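Local coordinates for protein colicin-D (Escherichia coli, PDB 5ZNM) that kills Escherichia coli and closely related bacteria by inhibiting protein synthesis, its C-terminal domain being a tRNA-cleaving ribonuclease, at residues A[293-305]-A[355-369]. Sequence-based numbering, arbitrary orientation.
With SO4 (sulfate ion), chain E; SO4 (sulfate ion), chain C.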
# COMPACT_ATOMS: atom_id res chain seq x y z
N LYS A 293 4.95 20.49 24.45
CA LYS A 293 4.01 21.61 24.50
C LYS A 293 3.37 21.73 25.89
O LYS A 293 3.33 22.82 26.47
CB LYS A 293 2.95 21.42 23.41
CG LYS A 293 1.84 22.45 23.43
CD LYS A 293 2.01 23.48 22.33
CE LYS A 293 0.86 24.49 22.33
NZ LYS A 293 0.86 25.33 23.58
N GLN A 294 2.91 20.61 26.46
CA GLN A 294 2.26 20.68 27.76
C GLN A 294 3.27 20.96 28.88
O GLN A 294 2.98 21.73 29.80
CB GLN A 294 1.48 19.40 28.05
CG GLN A 294 0.48 19.51 29.24
CD GLN A 294 -0.72 20.39 28.92
OE1 GLN A 294 -0.93 20.76 27.77
NE2 GLN A 294 -1.53 20.72 29.94
N LEU A 295 4.44 20.33 28.83
CA LEU A 295 5.48 20.63 29.82
C LEU A 295 5.82 22.11 29.83
O LEU A 295 6.00 22.72 30.89
CB LEU A 295 6.74 19.79 29.52
CG LEU A 295 6.62 18.29 29.79
CD1 LEU A 295 7.72 17.51 29.04
CD2 LEU A 295 6.73 17.99 31.30
N ASP A 296 5.91 22.72 28.64
CA ASP A 296 6.20 24.14 28.55
C ASP A 296 5.07 24.97 29.15
O ASP A 296 5.30 25.88 29.95
CB ASP A 296 6.43 24.49 27.07
CG ASP A 296 6.76 25.93 26.85
OD1 ASP A 296 5.84 26.76 26.92
OD2 ASP A 296 7.94 26.23 26.58
N LYS A 297 3.82 24.63 28.79
CA LYS A 297 2.65 25.33 29.34
C LYS A 297 2.61 25.31 30.86
O LYS A 297 2.15 26.27 31.48
CB LYS A 297 1.36 24.69 28.81
CG LYS A 297 0.71 25.40 27.65
CD LYS A 297 -0.79 25.12 27.63
CE LYS A 297 -1.07 23.69 27.22
NZ LYS A 297 -2.51 23.43 26.92
N LYS A 298 3.01 24.20 31.47
CA LYS A 298 2.84 24.04 32.91
C LYS A 298 4.14 24.20 33.69
O LYS A 298 4.17 23.91 34.90
CB LYS A 298 2.20 22.68 33.20
CG LYS A 298 0.85 22.45 32.48
CD LYS A 298 -0.17 23.53 32.87
CE LYS A 298 -1.55 23.31 32.24
NZ LYS A 298 -2.54 24.37 32.67
N TYR A 299 5.21 24.65 33.04
CA TYR A 299 6.49 24.79 33.71
C TYR A 299 6.44 25.81 34.84
O TYR A 299 7.29 25.78 35.73
CB TYR A 299 7.57 25.18 32.69
CG TYR A 299 8.96 25.17 33.28
CD1 TYR A 299 9.63 23.98 33.45
CD2 TYR A 299 9.58 26.35 33.69
CE1 TYR A 299 10.90 23.95 34.00
CE2 TYR A 299 10.85 26.34 34.25
CZ TYR A 299 11.50 25.12 34.40
OH TYR A 299 12.75 25.07 34.95
N LYS A 300 5.43 26.69 34.83
CA LYS A 300 5.21 27.61 35.94
C LYS A 300 5.10 26.90 37.28
O LYS A 300 5.36 27.51 38.32
CB LYS A 300 3.93 28.41 35.67
CG LYS A 300 2.69 27.54 35.52
CD LYS A 300 1.40 28.35 35.26
CE LYS A 300 0.22 27.43 34.90
NZ LYS A 300 -1.01 28.20 34.53
N HIS A 301 4.71 25.63 37.29
CA HIS A 301 4.60 24.85 38.51
C HIS A 301 5.87 24.09 38.88
O HIS A 301 5.87 23.39 39.90
CB HIS A 301 3.45 23.84 38.41
CG HIS A 301 2.11 24.48 38.17
ND1 HIS A 301 1.52 25.33 39.08
CD2 HIS A 301 1.25 24.39 37.13
CE1 HIS A 301 0.35 25.73 38.62
NE2 HIS A 301 0.17 25.18 37.43
N ALA A 302 6.95 24.21 38.10
CA ALA A 302 8.11 23.33 38.34
C ALA A 302 8.77 23.59 39.69
O ALA A 302 9.39 22.69 40.26
CB ALA A 302 9.13 23.47 37.21
N GLY A 303 8.64 24.82 40.21
CA GLY A 303 9.17 25.09 41.54
C GLY A 303 8.54 24.25 42.63
O GLY A 303 9.21 23.89 43.60
N ASP A 304 7.25 23.92 42.50
CA ASP A 304 6.60 23.02 43.45
C ASP A 304 7.17 21.61 43.38
O ASP A 304 6.96 20.82 44.31
CB ASP A 304 5.09 22.96 43.19
CG ASP A 304 4.38 24.19 43.69
OD1 ASP A 304 5.04 24.98 44.38
OD2 ASP A 304 3.17 24.35 43.42
N PHE A 305 7.88 21.26 42.31
CA PHE A 305 8.55 19.97 42.24
C PHE A 305 10.06 20.11 42.44
O PHE A 305 10.83 19.23 42.03
CB PHE A 305 8.21 19.26 40.92
CG PHE A 305 6.74 18.89 40.81
CD1 PHE A 305 5.79 19.83 40.44
CD2 PHE A 305 6.33 17.59 41.05
CE1 PHE A 305 4.44 19.49 40.34
CE2 PHE A 305 4.99 17.23 40.96
CZ PHE A 305 4.04 18.18 40.60
N ASN A 355 2.42 17.21 46.90
CA ASN A 355 2.20 17.51 45.49
C ASN A 355 1.08 16.65 44.92
O ASN A 355 0.86 15.51 45.34
CB ASN A 355 3.49 17.29 44.69
CG ASN A 355 4.49 18.42 44.89
OD1 ASN A 355 4.12 19.50 45.37
ND2 ASN A 355 5.76 18.20 44.52
N VAL A 356 0.34 17.22 43.97
CA VAL A 356 -0.59 16.48 43.15
C VAL A 356 -0.13 16.55 41.71
O VAL A 356 0.46 17.55 41.28
CB VAL A 356 -2.04 17.02 43.26
CG1 VAL A 356 -2.60 16.76 44.65
CG2 VAL A 356 -2.04 18.53 42.96
N VAL A 357 -0.43 15.49 40.95
CA VAL A 357 -0.27 15.48 39.49
C VAL A 357 -1.58 14.97 38.90
O VAL A 357 -2.12 13.96 39.38
CB VAL A 357 0.92 14.60 39.04
CG1 VAL A 357 0.85 14.33 37.52
CG2 VAL A 357 2.27 15.26 39.44
N ILE A 358 -2.11 15.69 37.90
CA ILE A 358 -3.37 15.35 37.25
C ILE A 358 -3.10 14.62 35.94
O ILE A 358 -2.40 15.15 35.07
CB ILE A 358 -4.23 16.60 36.98
CG1 ILE A 358 -4.41 17.45 38.23
CG2 ILE A 358 -5.61 16.18 36.33
CD1 ILE A 358 -4.86 18.88 37.89
N ILE A 359 -3.73 13.46 35.77
CA ILE A 359 -3.65 12.68 34.55
C ILE A 359 -5.05 12.62 33.95
O ILE A 359 -6.00 12.20 34.62
CB ILE A 359 -3.12 11.26 34.81
CG1 ILE A 359 -1.79 11.31 35.56
CG2 ILE A 359 -2.97 10.49 33.50
CD1 ILE A 359 -0.67 11.94 34.75
N LYS A 360 -5.19 13.03 32.69
CA LYS A 360 -6.49 12.94 32.02
C LYS A 360 -6.88 11.48 31.79
O LYS A 360 -6.06 10.56 31.86
CB LYS A 360 -6.46 13.66 30.69
CG LYS A 360 -6.38 15.18 30.75
CD LYS A 360 -5.76 15.67 29.45
CE LYS A 360 -6.41 16.94 28.94
NZ LYS A 360 -6.35 16.98 27.45
N SER A 361 -8.16 11.29 31.46
CA SER A 361 -8.65 9.93 31.25
C SER A 361 -7.93 9.24 30.10
O SER A 361 -7.79 8.02 30.11
CB SER A 361 -10.16 9.97 30.99
OG SER A 361 -10.43 10.85 29.93
N ASN A 362 -7.44 10.00 29.11
CA ASN A 362 -6.68 9.41 28.03
C ASN A 362 -5.22 9.15 28.40
O ASN A 362 -4.46 8.68 27.54
CB ASN A 362 -6.76 10.29 26.76
CG ASN A 362 -6.13 11.66 26.95
OD1 ASN A 362 -5.51 11.94 27.97
ND2 ASN A 362 -6.28 12.51 25.95
N GLY A 363 -4.82 9.43 29.64
CA GLY A 363 -3.47 9.18 30.10
C GLY A 363 -2.51 10.34 29.94
O GLY A 363 -1.34 10.21 30.31
N GLU A 364 -2.97 11.48 29.41
CA GLU A 364 -2.12 12.65 29.24
C GLU A 364 -1.88 13.35 30.56
O GLU A 364 -2.83 13.65 31.29
CB GLU A 364 -2.75 13.64 28.27
CG GLU A 364 -2.62 13.33 26.80
CD GLU A 364 -3.26 14.43 25.96
OE1 GLU A 364 -3.28 15.58 26.41
OE2 GLU A 364 -3.76 14.13 24.86
N PHE A 365 -0.62 13.68 30.84
CA PHE A 365 -0.34 14.61 31.92
C PHE A 365 -1.03 15.95 31.65
O PHE A 365 -0.90 16.52 30.56
CB PHE A 365 1.17 14.80 32.07
CG PHE A 365 1.55 16.02 32.85
CD1 PHE A 365 1.46 16.03 34.24
CD2 PHE A 365 2.03 17.16 32.21
CE1 PHE A 365 1.81 17.15 34.97
CE2 PHE A 365 2.40 18.28 32.95
CZ PHE A 365 2.28 18.28 34.33
N LEU A 366 -1.77 16.45 32.63
CA LEU A 366 -2.40 17.76 32.51
C LEU A 366 -1.63 18.85 33.25
O LEU A 366 -1.21 19.84 32.64
CB LEU A 366 -3.84 17.70 33.01
CG LEU A 366 -4.53 19.07 33.01
CD1 LEU A 366 -4.68 19.62 31.59
CD2 LEU A 366 -5.86 19.00 33.73
N SER A 367 -1.44 18.68 34.55
CA SER A 367 -0.80 19.71 35.37
C SER A 367 -0.46 19.09 36.72
O SER A 367 -0.79 17.93 37.00
CB SER A 367 -1.71 20.93 35.55
OG SER A 367 -0.97 22.01 36.07
N GLY A 368 0.21 19.88 37.56
CA GLY A 368 0.46 19.49 38.93
C GLY A 368 0.97 20.67 39.72
O GLY A 368 1.43 21.67 39.16
N TRP A 369 0.90 20.53 41.05
CA TRP A 369 1.27 21.62 41.95
C TRP A 369 1.25 21.11 43.38
O TRP A 369 0.88 19.97 43.65
CB TRP A 369 0.35 22.84 41.79
CG TRP A 369 -1.14 22.61 42.07
CD1 TRP A 369 -1.76 22.62 43.29
CD2 TRP A 369 -2.17 22.41 41.09
NE1 TRP A 369 -3.12 22.42 43.12
CE2 TRP A 369 -3.39 22.28 41.79
CE3 TRP A 369 -2.18 22.30 39.69
CZ2 TRP A 369 -4.61 22.05 41.13
CZ3 TRP A 369 -3.40 22.08 39.04
CH2 TRP A 369 -4.59 21.95 39.77
S SO4 E . -4.71 23.39 29.47
O1 SO4 E . -3.79 22.26 29.38
O2 SO4 E . -6.07 22.87 29.28
O3 SO4 E . -4.58 24.04 30.78
O4 SO4 E . -4.43 24.37 28.43
S SO4 C . -2.82 31.24 33.55
O1 SO4 C . -3.33 29.88 33.74
O2 SO4 C . -3.05 31.98 34.78
O3 SO4 C . -1.41 31.20 33.22
O4 SO4 C . -3.52 31.92 32.47
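In the C-terminal tRNase domain, the end of helix 292-297 and the 3-10 segment 299-304 pack on the hairpin of strands 355-359 and 365-369. Strand 365-369 lies at the margin of the domain's antiparallel sheet. Q294 NE2 donates an N-H to L366 O at 2.9 Å. The bond is nearly straight (171°) and uses a carbonyl lone pair. The other N-H of the same amide reaches O1 of a sulfate at 2.8 Å. K297 NZ bonds O4 of this ion, and K298 NZ bonds O3 at 2.8 Å. A turn about CB-CG of K298 (chi2 -59°) brings CG against L366 O and CD against S367 OG, and NZ then reaches the sulfate. The H301 ring sets one face over G368 O, with CG 3.1 Å away. G368 O is buried here with no hydrogen-bond partner in the model. At the far end F305 puts its ring edge against the backbone of G368, with CE1 3.7 Å from G368 C. V357 CG2 touches F305 CZ at 3.6 Å, and N355 ND2 lies over one ring face. That amide also donates to D304 O at 2.9 Å, from above the carbonyl plane. K370 binds both N355 OD1, through NZ, and D304 OD2, through its backbone N. The sulfate probably comes from the crystallisation liquor. Its grip by Q294, K297 and K298 marks an anion-binding spot, consistent with a place for an RNA phosphate.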